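Local coordinates for alkaline phosphatase (Thermus thermophilus, PDB 7KWD), which probably hydrolyses phosphate monoesters as a homodimeric, zinc- and magnesium-dependent enzyme of the alkaline phosphatase family, at residues A[40-45]-A[263-268]; A[100-105]-A[458-463]; A[123-128]-A[468-473]; A[148-153]-A[167-172]. All blocks are in the same frame, centred on the assembly; numbering follows the deposited sequence.

In the fold
Contact 1 pairs two parallel strands of the central sheet; the others lie among helices and loops beside it. In contacts 2 and 3, centres 9 Å apart, the end of helix 95-104 meets helix 459-468 and the start of helix 125-131 the following loop; Phe461 touches Tyr472. Contact 3 packs on the sheet through Phe126 and Leu468, which touch Val266 of contact 1. Contact 4 reaches the magnesium ion through Thr148, whose carbonyl oxygen is bonded by Gln268 of contact 1. Its helix also meets contact 2 through Ser151 and Ser103. The side chain of Val45 lies about 6 Å from magnesium and from a zinc ion; that of Phe102 lies about 8 Å from zinc.

Contact 1: A[40-45]-A[263-268]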
loop_
_atom_site.group_PDB
_atom_site.type_symbol
_atom_site.label_atom_id
_atom_site.label_comp_id
_atom_site.label_asym_id
_atom_site.label_seq_id
_atom_site.Cartn_x
_atom_site.Cartn_y
_atom_site.Cartn_z
ATOM N N ASN A 40 9.312 9.672 -28.837
ATOM C CA ASN A 40 10.253 9.481 -27.740
ATOM C C ASN A 40 9.514 8.913 -26.533
ATOM O O ASN A 40 8.334 9.180 -26.323
ATOM C CB ASN A 40 10.942 10.785 -27.342
ATOM C CG ASN A 40 11.594 11.482 -28.511
ATOM O OD1 ASN A 40 12.318 10.870 -29.301
ATOM N ND2 ASN A 40 11.342 12.770 -28.634
ATOM N N LEU A 41 10.243 8.143 -25.729
ATOM C CA LEU A 41 9.678 7.445 -24.578
ATOM C C LEU A 41 10.668 7.584 -23.443
ATOM O O LEU A 41 11.839 7.220 -23.593
ATOM C CB LEU A 41 9.451 5.966 -24.889
ATOM C CG LEU A 41 8.975 5.089 -23.738
ATOM C CD1 LEU A 41 7.566 5.473 -23.340
ATOM C CD2 LEU A 41 9.044 3.633 -24.168
ATOM N N ILE A 42 10.194 8.072 -22.311
ATOM C CA ILE A 42 10.966 8.095 -21.070
ATOM C C ILE A 42 10.240 7.202 -20.089
ATOM O O ILE A 42 9.019 7.351 -19.910
ATOM C CB ILE A 42 11.111 9.521 -20.501
ATOM C CG1 ILE A 42 11.676 10.455 -21.571
ATOM C CG2 ILE A 42 11.997 9.493 -19.281
ATOM C CD1 ILE A 42 11.690 11.907 -21.205
ATOM N N VAL A 43 10.963 6.270 -19.477
ATOM C CA VAL A 43 10.403 5.387 -18.454
ATOM C C VAL A 43 11.140 5.665 -17.143
ATOM O O VAL A 43 12.349 5.437 -17.049
ATOM C CB VAL A 43 10.522 3.903 -18.841
ATOM C CG1 VAL A 43 9.823 3.023 -17.799
ATOM C CG2 VAL A 43 9.955 3.613 -20.261
ATOM N N PHE A 44 10.411 6.125 -16.135
ATOM C CA PHE A 44 10.966 6.521 -14.838
ATOM C C PHE A 44 10.492 5.462 -13.847
ATOM O O PHE A 44 9.313 5.433 -13.469
ATOM C CB PHE A 44 10.515 7.933 -14.470
ATOM C CG PHE A 44 11.217 8.510 -13.271
ATOM C CD1 PHE A 44 12.194 7.842 -12.593
ATOM C CD2 PHE A 44 10.809 9.772 -12.783
ATOM C CE1 PHE A 44 12.793 8.354 -11.467
ATOM C CE2 PHE A 44 11.443 10.324 -11.657
ATOM C CZ PHE A 44 12.439 9.608 -11.002
ATOM N N VAL A 45 11.403 4.570 -13.461
ATOM C CA VAL A 45 11.084 3.501 -12.513
ATOM C C VAL A 45 11.441 3.963 -11.106
ATOM O O VAL A 45 12.584 4.344 -10.843
ATOM C CB VAL A 45 11.835 2.211 -12.847
ATOM C CG1 VAL A 45 11.495 1.132 -11.809
ATOM C CG2 VAL A 45 11.520 1.773 -14.258
ATOM N N GLY A 263 16.629 10.197 -35.014
ATOM C CA GLY A 263 15.649 9.120 -34.934
ATOM C C GLY A 263 14.828 9.041 -33.658
ATOM O O GLY A 263 13.997 8.136 -33.538
ATOM N N GLY A 264 14.992 9.962 -32.724
ATOM C CA GLY A 264 14.256 9.866 -31.481
ATOM C C GLY A 264 14.992 8.984 -30.491
ATOM O O GLY A 264 16.064 8.430 -30.777
ATOM N N PHE A 265 14.407 8.851 -29.297
ATOM C CA PHE A 265 15.127 8.164 -28.231
ATOM C C PHE A 265 14.211 7.507 -27.217
ATOM O O PHE A 265 13.028 7.839 -27.100
ATOM C CB PHE A 265 16.049 9.155 -27.493
ATOM C CG PHE A 265 15.308 10.109 -26.575
ATOM C CD1 PHE A 265 14.934 11.367 -27.036
ATOM C CD2 PHE A 265 15.024 9.753 -25.243
ATOM C CE1 PHE A 265 14.250 12.252 -26.198
ATOM C CE2 PHE A 265 14.356 10.628 -24.402
ATOM C CZ PHE A 265 13.979 11.898 -24.886
ATOM N N VAL A 266 14.798 6.574 -26.471
ATOM C CA VAL A 266 14.190 5.964 -25.294
ATOM C C VAL A 266 15.170 6.110 -24.132
ATOM O O VAL A 266 16.386 6.005 -24.314
ATOM C CB VAL A 266 13.824 4.484 -25.531
ATOM C CG1 VAL A 266 12.804 4.378 -26.676
ATOM C CG2 VAL A 266 15.062 3.636 -25.822
ATOM N N LEU A 267 14.635 6.360 -22.950
ATOM C CA LEU A 267 15.423 6.594 -21.758
ATOM C C LEU A 267 14.751 5.867 -20.615
ATOM O O LEU A 267 13.534 5.964 -20.441
ATOM C CB LEU A 267 15.517 8.091 -21.460
ATOM C CG LEU A 267 15.963 8.563 -20.088
ATOM C CD1 LEU A 267 17.395 8.058 -19.890
ATOM C CD2 LEU A 267 15.889 10.101 -19.980
ATOM N N GLN A 268 15.529 5.122 -19.848
ATOM C CA GLN A 268 15.096 4.657 -18.545
ATOM C C GLN A 268 15.834 5.478 -17.493
ATOM O O GLN A 268 17.063 5.617 -17.546
ATOM C CB GLN A 268 15.375 3.170 -18.338
ATOM C CG GLN A 268 14.767 2.650 -17.018
ATOM C CD GLN A 268 15.294 1.295 -16.563
ATOM O OE1 GLN A 268 16.177 1.212 -15.717
ATOM N NE2 GLN A 268 14.708 0.222 -17.088
#
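Asn40 and Phe265 open a parallel strand pair in the central beta sheet of the alkaline phosphatase fold, strands 40-46 and 265-271. The Asn40 amide stacks on the Phe265 ring, the two planes 19° apart, and its CB sits over the same ring, 4.0 Å from the centroid, as a CH-pi contact. With Phe265 CG between the backbone N and the carbonyl carbon (chi1 74°), the ring swings back across the strand gap toward Asn40. Asn40 OD1 accepts a bent bond from Phe265 N (2.9 Å), while ND2 turns to Thr310 of the next strand, so both ends of the amide are held. The parallel ladder then runs on: Leu41 N to Phe265 O, Leu267 N to Leu41 O, and Val43 N to Leu267 O.

Ile42 and Leu267 lie side by side on one face, CG2 to CD2 4.0 Å, against Leu255 of helix 247-259. Leu41, Val266 and Gln268 point to the other face, toward helices 125-131 and 459-468. There Gln268 reaches on with NE2 to Thr148 O beside the magnesium site. The straightest rung is the last, Val43 N to Leu267 O, 2.8 Å with 170° at the hydrogen.

Contact 2: A[100-105]-A[458-463]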
loop_
_atom_site.group_PDB
_atom_site.type_symbol
_atom_site.label_atom_id
_atom_site.label_comp_id
_atom_site.label_asym_id
_atom_site.label_seq_id
_atom_site.Cartn_x
_atom_site.Cartn_y
_atom_site.Cartn_z
ATOM N N ASN A 100 11.678 -7.551 -16.508
ATOM C CA ASN A 100 11.327 -8.383 -17.650
ATOM C C ASN A 100 9.870 -8.202 -18.057
ATOM O O ASN A 100 9.550 -8.168 -19.248
ATOM C CB ASN A 100 11.564 -9.847 -17.317
ATOM C CG ASN A 100 13.019 -10.217 -17.323
ATOM O OD1 ASN A 100 13.871 -9.402 -17.649
ATOM N ND2 ASN A 100 13.311 -11.464 -16.953
ATOM N N ALA A 101 8.975 -8.123 -17.081
ATOM C CA ALA A 101 7.568 -7.920 -17.395
ATOM C C ALA A 101 7.404 -6.633 -18.170
ATOM O O ALA A 101 6.702 -6.587 -19.188
ATOM C CB ALA A 101 6.736 -7.899 -16.110
ATOM N N PHE A 102 8.070 -5.568 -17.706
ATOM C CA PHE A 102 8.028 -4.302 -18.427
ATOM C C PHE A 102 8.633 -4.430 -19.826
ATOM O O PHE A 102 8.059 -3.952 -20.817
ATOM C CB PHE A 102 8.794 -3.218 -17.668
ATOM C CG PHE A 102 8.201 -2.821 -16.344
ATOM C CD1 PHE A 102 6.920 -3.189 -15.977
ATOM C CD2 PHE A 102 8.943 -2.050 -15.467
ATOM C CE1 PHE A 102 6.386 -2.788 -14.771
ATOM C CE2 PHE A 102 8.416 -1.662 -14.260
ATOM C CZ PHE A 102 7.132 -2.026 -13.910
ATOM N N SER A 103 9.838 -5.013 -19.914
ATOM C CA SER A 103 10.632 -4.885 -21.133
ATOM C C SER A 103 10.337 -5.984 -22.131
ATOM O O SER A 103 10.622 -5.807 -23.311
ATOM C CB SER A 103 12.136 -4.898 -20.832
ATOM O OG SER A 103 12.509 -6.175 -20.375
ATOM N N CYS A 104 9.765 -7.103 -21.685
ATOM C CA CYS A 104 9.506 -8.230 -22.560
ATOM C C CYS A 104 8.037 -8.597 -22.670
ATOM O O CYS A 104 7.677 -9.255 -23.637
ATOM C CB CYS A 104 10.305 -9.459 -22.103
ATOM S SG CYS A 104 12.089 -9.193 -22.066
ATOM N N GLY A 105 7.181 -8.138 -21.755
ATOM C CA GLY A 105 5.750 -8.360 -21.841
ATOM C C GLY A 105 5.278 -9.717 -21.376
ATOM O O GLY A 105 4.135 -10.092 -21.660
ATOM N N THR A 458 2.851 -6.700 -17.055
ATOM C CA THR A 458 3.221 -6.924 -18.449
ATOM C C THR A 458 2.568 -5.911 -19.376
ATOM O O THR A 458 2.986 -5.763 -20.524
ATOM C CB THR A 458 2.824 -8.318 -18.937
ATOM O OG1 THR A 458 1.437 -8.577 -18.650
ATOM C CG2 THR A 458 3.700 -9.363 -18.247
ATOM N N HIS A 459 1.543 -5.216 -18.914
ATOM C CA HIS A 459 0.907 -4.249 -19.796
ATOM C C HIS A 459 1.804 -3.053 -20.064
ATOM O O HIS A 459 1.621 -2.350 -21.071
ATOM C CB HIS A 459 -0.408 -3.779 -19.222
ATOM C CG HIS A 459 -1.255 -3.083 -20.226
ATOM N ND1 HIS A 459 -1.654 -3.689 -21.397
ATOM C CD2 HIS A 459 -1.719 -1.815 -20.275
ATOM C CE1 HIS A 459 -2.360 -2.830 -22.108
ATOM N NE2 HIS A 459 -2.422 -1.691 -21.445
ATOM N N VAL A 460 2.786 -2.806 -19.188
ATOM C CA VAL A 460 3.701 -1.718 -19.466
ATOM C C VAL A 460 4.424 -1.969 -20.785
ATOM O O VAL A 460 4.642 -1.038 -21.581
ATOM C CB VAL A 460 4.669 -1.513 -18.295
ATOM C CG1 VAL A 460 5.758 -0.607 -18.766
ATOM C CG2 VAL A 460 3.887 -0.967 -17.104
ATOM N N PHE A 461 4.755 -3.233 -21.068
ATOM C CA PHE A 461 5.324 -3.584 -22.367
ATOM C C PHE A 461 4.404 -3.184 -23.520
ATOM O O PHE A 461 4.848 -2.576 -24.493
ATOM C CB PHE A 461 5.590 -5.082 -22.407
ATOM C CG PHE A 461 6.175 -5.571 -23.707
ATOM C CD1 PHE A 461 7.500 -5.314 -24.028
ATOM C CD2 PHE A 461 5.392 -6.288 -24.606
ATOM C CE1 PHE A 461 8.050 -5.780 -25.208
ATOM C CE2 PHE A 461 5.927 -6.738 -25.793
ATOM C CZ PHE A 461 7.261 -6.496 -26.091
ATOM N N ARG A 462 3.107 -3.506 -23.415
ATOM C CA ARG A 462 2.165 -3.137 -24.468
ATOM C C ARG A 462 2.050 -1.631 -24.636
ATOM O O ARG A 462 1.967 -1.126 -25.766
ATOM C CB ARG A 462 0.796 -3.749 -24.169
ATOM C CG ARG A 462 0.870 -5.252 -24.239
ATOM C CD ARG A 462 -0.487 -5.918 -24.206
ATOM N NE ARG A 462 -0.291 -7.279 -23.755
ATOM C CZ ARG A 462 -0.336 -7.627 -22.477
ATOM N NH1 ARG A 462 -0.612 -6.708 -21.558
ATOM N NH2 ARG A 462 -0.111 -8.881 -22.133
ATOM N N LEU A 463 2.049 -0.887 -23.527
ATOM C CA LEU A 463 1.975 0.561 -23.630
ATOM C C LEU A 463 3.209 1.132 -24.314
ATOM O O LEU A 463 3.109 2.052 -25.133
ATOM C CB LEU A 463 1.827 1.184 -22.248
ATOM C CG LEU A 463 0.594 0.795 -21.444
ATOM C CD1 LEU A 463 0.756 1.376 -20.040
ATOM C CD2 LEU A 463 -0.621 1.288 -22.114
#
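The Phe461 ring lies with one face over the end of helix 95-104: Cys104 O stands above its centre, and Cys104 C and Gly105 N also lie over a face of the ring. At the ring edge, in plane, sits Phe102 O, which also meets Phe461 CB at 3.1 Å. The ring of Phe102 takes the side chain of Val460 obliquely, CD1 approaching Val460 CB at 3.6 Å; of the valine methyls, CG1 lies nearest CD1, and CG2 about equally near CD1 and CE1. Phe461 CG is anti to its backbone N (chi1 180°), which carries the ring out from helix 459-468 and across the last turn of the other helix.

That turn ends at Gly105, which has no side chain and whose positive phi lets the chain leave the helix. Gly105 CA lies 3.3 Å from Phe461 CB. Beyond it, Gly105 O rests against Thr458 CB at 3.5 Å, and Thr458 CA points a C-H at Ala101 O (3.6 Å). The Thr458 hydroxyl itself is bonded to Asp456.

The two helix segments run in roughly the same direction, crossing at -29° with axes 6.7 Å apart at closest approach. Phe102 continues onto Val315 and Asp317 of strand 310-325 and onto Phe152 of helix 147-153, while Phe461 meets the Tyr472 ring edge-to-face.

Contact 3: A[123-128]-A[468-473]; sequences KPFFAA and LGLRYQ
From the loop after the Schellman motif at Gly469, which ends helix 459-468, Tyr472 sets its ring against the start of helix 125-131, where Pro124 is the N-cap residue.

The polar link is one bond: Tyr472 OH gives its proton to Lys123 O at 2.7 Å. The hydroxyl stands well above the carbonyl plane, 49° out of it, although the carbonyl oxygen is itself in plane with the tyrosine ring at its edge. With CG between the backbone N and the carbonyl carbon (chi1 62°), the phenol is directed at the helix start. Lys123 NZ lies over the ring, but at 5.7 Å to its centroid this is at most a weak cation-pi attraction; the ammonium is salt-bridged to Glu131. A backbone carbonyl, Leu470 O, lies at the edge of the Phe125 ring, near its plane.

Apolar contacts make up the rest. Ala128 CB presses on Tyr472 CE1 at 3.4 Å, one helical turn beyond Pro124. Phe125 runs obliquely to the tyrosine and puts the far rim of its ring among the leucines. Leu470 CB meets CE1, the two side chains crossing at about a right angle. Phe125 also packs on Phe461 and Met464 of helix 459-468, tying the two helices together. At the ring edge, near its plane, Phe125 CE2 touches Leu468 CD1 at 3.8 Å.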
loop_
_atom_site.group_PDB
_atom_site.type_symbol
_atom_site.label_atom_id
_atom_site.label_comp_id
_atom_site.label_asym_id
_atom_site.label_seq_id
_atom_site.Cartn_x
_atom_site.Cartn_y
_atom_site.Cartn_z
ATOM N N LYS A 123 13.486 -10.830 -26.222
ATOM C CA LYS A 123 13.976 -9.586 -26.794
ATOM C C LYS A 123 13.387 -8.443 -26.006
ATOM O O LYS A 123 12.161 -8.244 -26.052
ATOM C CB LYS A 123 13.581 -9.475 -28.262
ATOM C CG LYS A 123 14.203 -8.297 -29.002
ATOM C CD LYS A 123 13.797 -8.418 -30.462
ATOM C CE LYS A 123 14.221 -7.243 -31.299
ATOM N NZ LYS A 123 13.761 -7.444 -32.718
ATOM N N PRO A 124 14.182 -7.685 -25.261
ATOM C CA PRO A 124 13.628 -6.613 -24.436
ATOM C C PRO A 124 13.482 -5.314 -25.217
ATOM O O PRO A 124 14.145 -5.079 -26.231
ATOM C CB PRO A 124 14.676 -6.459 -23.317
ATOM C CG PRO A 124 15.994 -6.871 -23.971
ATOM C CD PRO A 124 15.662 -7.774 -25.146
ATOM N N PHE A 125 12.632 -4.446 -24.673
ATOM C CA PHE A 125 12.060 -3.362 -25.470
ATOM C C PHE A 125 13.101 -2.368 -25.947
ATOM O O PHE A 125 13.002 -1.857 -27.067
ATOM C CB PHE A 125 10.956 -2.627 -24.683
ATOM C CG PHE A 125 10.208 -1.676 -25.527
ATOM C CD1 PHE A 125 9.322 -2.148 -26.470
ATOM C CD2 PHE A 125 10.456 -0.316 -25.458
ATOM C CE1 PHE A 125 8.666 -1.272 -27.328
ATOM C CE2 PHE A 125 9.808 0.560 -26.294
ATOM C CZ PHE A 125 8.921 0.072 -27.241
ATOM N N PHE A 126 14.090 -2.027 -25.122
ATOM C CA PHE A 126 15.023 -1.011 -25.621
ATOM C C PHE A 126 15.943 -1.585 -26.709
ATOM O O PHE A 126 16.483 -0.831 -27.534
ATOM C CB PHE A 126 15.860 -0.423 -24.481
ATOM C CG PHE A 126 15.141 0.614 -23.657
ATOM C CD1 PHE A 126 13.772 0.828 -23.801
ATOM C CD2 PHE A 126 15.845 1.402 -22.765
ATOM C CE1 PHE A 126 13.117 1.820 -23.052
ATOM C CE2 PHE A 126 15.189 2.383 -21.989
ATOM C CZ PHE A 126 13.834 2.589 -22.139
ATOM N N ALA A 127 16.143 -2.903 -26.727
ATOM C CA ALA A 127 16.839 -3.506 -27.860
ATOM C C ALA A 127 16.015 -3.358 -29.140
ATOM O O ALA A 127 16.534 -2.966 -30.199
ATOM C CB ALA A 127 17.156 -4.967 -27.529
ATOM N N ALA A 128 14.710 -3.606 -29.052
ATOM C CA ALA A 128 13.850 -3.369 -30.195
ATOM C C ALA A 128 13.900 -1.916 -30.636
ATOM O O ALA A 128 13.870 -1.622 -31.827
ATOM C CB ALA A 128 12.407 -3.741 -29.861
ATOM N N LEU A 468 5.270 3.709 -29.433
ATOM C CA LEU A 468 6.315 3.910 -30.441
ATOM C C LEU A 468 6.095 3.118 -31.723
ATOM O O LEU A 468 6.900 3.229 -32.644
ATOM C CB LEU A 468 7.693 3.532 -29.873
ATOM C CG LEU A 468 8.129 4.272 -28.611
ATOM C CD1 LEU A 468 9.528 3.816 -28.198
ATOM C CD2 LEU A 468 8.082 5.733 -28.851
ATOM N N GLY A 469 5.033 2.331 -31.814
ATOM C CA GLY A 469 4.841 1.504 -32.985
ATOM C C GLY A 469 5.813 0.352 -33.027
ATOM O O GLY A 469 6.278 -0.029 -34.114
ATOM N N LEU A 470 6.135 -0.208 -31.865
ATOM C CA LEU A 470 7.105 -1.272 -31.704
ATOM C C LEU A 470 6.483 -2.434 -30.960
ATOM O O LEU A 470 7.109 -3.055 -30.094
ATOM C CB LEU A 470 8.345 -0.764 -30.976
ATOM C CG LEU A 470 9.206 0.191 -31.805
ATOM C CD1 LEU A 470 10.310 0.806 -30.966
ATOM C CD2 LEU A 470 9.779 -0.506 -33.015
ATOM N N ARG A 471 5.234 -2.750 -31.284
ATOM C CA ARG A 471 4.654 -3.987 -30.774
ATOM C C ARG A 471 5.256 -5.207 -31.457
ATOM O O ARG A 471 5.318 -5.287 -32.686
ATOM C CB ARG A 471 3.150 -3.998 -30.983
ATOM C CG ARG A 471 2.406 -2.842 -30.281
ATOM C CD ARG A 471 0.933 -3.166 -30.437
ATOM N NE ARG A 471 -0.025 -2.073 -30.251
ATOM C CZ ARG A 471 -0.173 -1.029 -31.061
ATOM N NH1 ARG A 471 0.607 -0.846 -32.154
ATOM N NH2 ARG A 471 -1.118 -0.165 -30.765
ATOM N N TYR A 472 5.677 -6.161 -30.636
ATOM C CA TYR A 472 6.140 -7.483 -31.036
ATOM C C TYR A 472 5.862 -8.397 -29.854
ATOM O O TYR A 472 5.432 -7.945 -28.786
ATOM C CB TYR A 472 7.616 -7.468 -31.404
ATOM C CG TYR A 472 8.514 -7.084 -30.252
ATOM C CD1 TYR A 472 8.752 -5.735 -29.933
ATOM C CD2 TYR A 472 9.145 -8.055 -29.497
ATOM C CE1 TYR A 472 9.617 -5.390 -28.905
ATOM C CE2 TYR A 472 9.982 -7.722 -28.451
ATOM C CZ TYR A 472 10.224 -6.396 -28.160
ATOM O OH TYR A 472 11.059 -6.068 -27.102
ATOM N N GLN A 473 6.114 -9.675 -30.017
ATOM C CA GLN A 473 5.806 -10.656 -28.989
ATOM C C GLN A 473 7.059 -11.431 -28.604
ATOM O O GLN A 473 7.980 -11.594 -29.407
ATOM C CB GLN A 473 4.719 -11.629 -29.451
ATOM C CG GLN A 473 5.058 -12.420 -30.696
ATOM C CD GLN A 473 3.979 -13.445 -31.016
ATOM O OE1 GLN A 473 3.010 -13.130 -31.704
ATOM N NE2 GLN A 473 4.134 -14.668 -30.506
#

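Contact 4: A[148-153]-A[167-172]. With MG (magnesium ion), chain D.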
loop_
_atom_site.group_PDB
_atom_site.type_symbol
_atom_site.label_atom_id
_atom_site.label_comp_id
_atom_site.label_asym_id
_atom_site.label_seq_id
_atom_site.Cartn_x
_atom_site.Cartn_y
_atom_site.Cartn_z
ATOM N N THR A 148 17.397 -3.541 -13.209
ATOM C CA THR A 148 16.319 -2.773 -13.819
ATOM C C THR A 148 16.757 -2.173 -15.142
ATOM O O THR A 148 16.056 -2.358 -16.152
ATOM C CB THR A 148 15.825 -1.711 -12.837
ATOM O OG1 THR A 148 15.301 -2.355 -11.669
ATOM C CG2 THR A 148 14.747 -0.889 -13.493
ATOM N N PRO A 149 17.877 -1.470 -15.229
ATOM C CA PRO A 149 18.349 -1.018 -16.551
ATOM C C PRO A 149 18.708 -2.170 -17.452
ATOM O O PRO A 149 18.376 -2.160 -18.656
ATOM C CB PRO A 149 19.583 -0.147 -16.214
ATOM C CG PRO A 149 19.960 -0.510 -14.818
ATOM C CD PRO A 149 18.678 -0.931 -14.122
ATOM N N ALA A 150 19.365 -3.198 -16.892
ATOM C CA ALA A 150 19.889 -4.238 -17.766
ATOM C C ALA A 150 18.759 -5.020 -18.413
ATOM O O ALA A 150 18.866 -5.431 -19.579
ATOM C CB ALA A 150 20.831 -5.159 -16.998
ATOM N N SER A 151 17.657 -5.232 -17.676
ATOM C CA SER A 151 16.567 -6.031 -18.216
ATOM C C SER A 151 15.931 -5.367 -19.421
ATOM O O SER A 151 15.179 -6.017 -20.145
ATOM C CB SER A 151 15.500 -6.256 -17.151
ATOM O OG SER A 151 14.826 -5.015 -16.887
ATOM N N PHE A 152 16.198 -4.071 -19.638
ATOM C CA PHE A 152 15.625 -3.395 -20.778
ATOM C C PHE A 152 16.439 -3.548 -22.043
ATOM O O PHE A 152 15.895 -3.298 -23.125
ATOM C CB PHE A 152 15.440 -1.900 -20.512
ATOM C CG PHE A 152 14.147 -1.581 -19.820
ATOM C CD1 PHE A 152 13.723 -2.341 -18.753
ATOM C CD2 PHE A 152 13.355 -0.558 -20.257
ATOM C CE1 PHE A 152 12.525 -2.067 -18.113
ATOM C CE2 PHE A 152 12.153 -0.283 -19.639
ATOM C CZ PHE A 152 11.744 -1.021 -18.565
ATOM N N VAL A 153 17.714 -3.956 -21.948
ATOM C CA VAL A 153 18.619 -3.933 -23.092
ATOM C C VAL A 153 19.206 -5.304 -23.418
ATOM O O VAL A 153 19.439 -5.599 -24.595
ATOM C CB VAL A 153 19.753 -2.907 -22.889
ATOM C CG1 VAL A 153 19.203 -1.546 -23.045
ATOM C CG2 VAL A 153 20.352 -3.091 -21.515
ATOM N N GLU A 167 30.242 -5.981 -20.187
ATOM C CA GLU A 167 30.716 -6.282 -21.527
ATOM C C GLU A 167 29.554 -6.250 -22.511
ATOM O O GLU A 167 29.676 -5.746 -23.636
ATOM C CB GLU A 167 31.396 -7.668 -21.563
ATOM C CG GLU A 167 32.640 -7.876 -20.691
ATOM C CD GLU A 167 32.999 -9.366 -20.573
ATOM O OE1 GLU A 167 32.933 -10.063 -21.589
ATOM O OE2 GLU A 167 33.296 -9.855 -19.470
ATOM N N GLN A 168 28.418 -6.817 -22.110
ATOM C CA GLN A 168 27.235 -6.790 -22.970
ATOM C C GLN A 168 26.790 -5.358 -23.261
ATOM O O GLN A 168 26.298 -5.068 -24.354
ATOM C CB GLN A 168 26.122 -7.589 -22.306
ATOM C CG GLN A 168 26.394 -9.095 -22.252
ATOM C CD GLN A 168 25.288 -9.827 -21.525
ATOM O OE1 GLN A 168 25.337 -9.976 -20.305
ATOM N NE2 GLN A 168 24.284 -10.282 -22.270
ATOM N N TYR A 169 26.948 -4.450 -22.284
ATOM C CA TYR A 169 26.614 -3.041 -22.504
ATOM C C TYR A 169 27.478 -2.425 -23.596
ATOM O O TYR A 169 26.984 -1.662 -24.452
ATOM C CB TYR A 169 26.804 -2.262 -21.204
ATOM C CG TYR A 169 25.664 -2.315 -20.234
ATOM C CD1 TYR A 169 24.620 -3.237 -20.374
ATOM C CD2 TYR A 169 25.599 -1.406 -19.204
ATOM C CE1 TYR A 169 23.564 -3.240 -19.474
ATOM C CE2 TYR A 169 24.559 -1.404 -18.306
ATOM C CZ TYR A 169 23.542 -2.324 -18.440
ATOM O OH TYR A 169 22.506 -2.291 -17.514
ATOM N N LEU A 170 28.785 -2.724 -23.575
ATOM C CA LEU A 170 29.667 -2.233 -24.630
ATOM C C LEU A 170 29.201 -2.715 -25.999
ATOM O O LEU A 170 29.178 -1.945 -26.959
ATOM C CB LEU A 170 31.100 -2.693 -24.357
ATOM C CG LEU A 170 32.179 -2.324 -25.379
ATOM C CD1 LEU A 170 32.326 -0.800 -25.544
ATOM C CD2 LEU A 170 33.531 -2.954 -24.983
ATOM N N GLU A 171 28.838 -3.995 -26.106
ATOM C CA GLU A 171 28.412 -4.533 -27.393
ATOM C C GLU A 171 27.046 -3.984 -27.786
ATOM O O GLU A 171 26.807 -3.680 -28.960
ATOM C CB GLU A 171 28.384 -6.065 -27.344
ATOM C CG GLU A 171 28.126 -6.712 -28.716
ATOM C CD GLU A 171 27.893 -8.208 -28.605
ATOM O OE1 GLU A 171 28.135 -8.754 -27.500
ATOM O OE2 GLU A 171 27.462 -8.832 -29.613
ATOM N N PHE A 172 26.142 -3.807 -26.812
ATOM C CA PHE A 172 24.836 -3.235 -27.138
ATOM C C PHE A 172 24.978 -1.826 -27.686
ATOM O O PHE A 172 24.324 -1.461 -28.671
ATOM C CB PHE A 172 23.927 -3.242 -25.909
ATOM C CG PHE A 172 22.540 -2.697 -26.187
ATOM C CD1 PHE A 172 21.612 -3.432 -26.923
ATOM C CD2 PHE A 172 22.180 -1.439 -25.743
ATOM C CE1 PHE A 172 20.328 -2.912 -27.185
ATOM C CE2 PHE A 172 20.895 -0.904 -26.002
ATOM C CZ PHE A 172 19.977 -1.642 -26.724
HETATM MG MG MG D . 16.371 -1.691 -9.659
HETATM O O HOH W 1 18.184 -1.745 -10.761
HETATM O O HOH W 2 16.770 -3.554 -9.228
HETATM O O HOH W 3 17.030 -1.179 -7.487
#
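Val153 meets Phe172 and Tyr169 where helix 147-153 packs across helix 162-172. The tight part is the valine on the phenylalanine: Val153 CB stands over the centre of the Phe172 ring, 3.9 Å from the centroid and 13° off its normal, a CH-pi contact. CG1, anti to the carbonyl carbon (chi1 -73°), closes on Phe172 CE2 at 3.5 Å. The other methyl, CG2, turns to Tyr169 and reaches CE1 at 3.8 Å, the two side chains crossing at about a right angle. Thus the two branches of one valine serve two aromatic residues a helical turn apart.

Further along, Tyr169 runs its ring lengthwise into the gap between the helices. Ala150 CB lies at the ring edge, near its plane, 3.4 Å from Tyr169 OH, and Pro149 CB is more distant from the same oxygen. The hydroxyl is bonded to Val144 O and makes only van der Waals contact with Ala150. The Tyr177 ring stacks on that of Tyr169.

The rest is loose: the axes of the two helix segments come no nearer than 11.3 Å, so long side chains bridge the gap, and Glu171, on the far side of helix 162-172, is exposed.

On the side of helix 147-153 turned from the aromatics, Thr148 OG1 binds magnesium at 2.4 Å. With Asp47, Glu270 and three waters it gives the ion six oxygen ligands. Water 1, one of the three, also accepts the Thr148 N-H, so the threonine grips the ion both directly and through water.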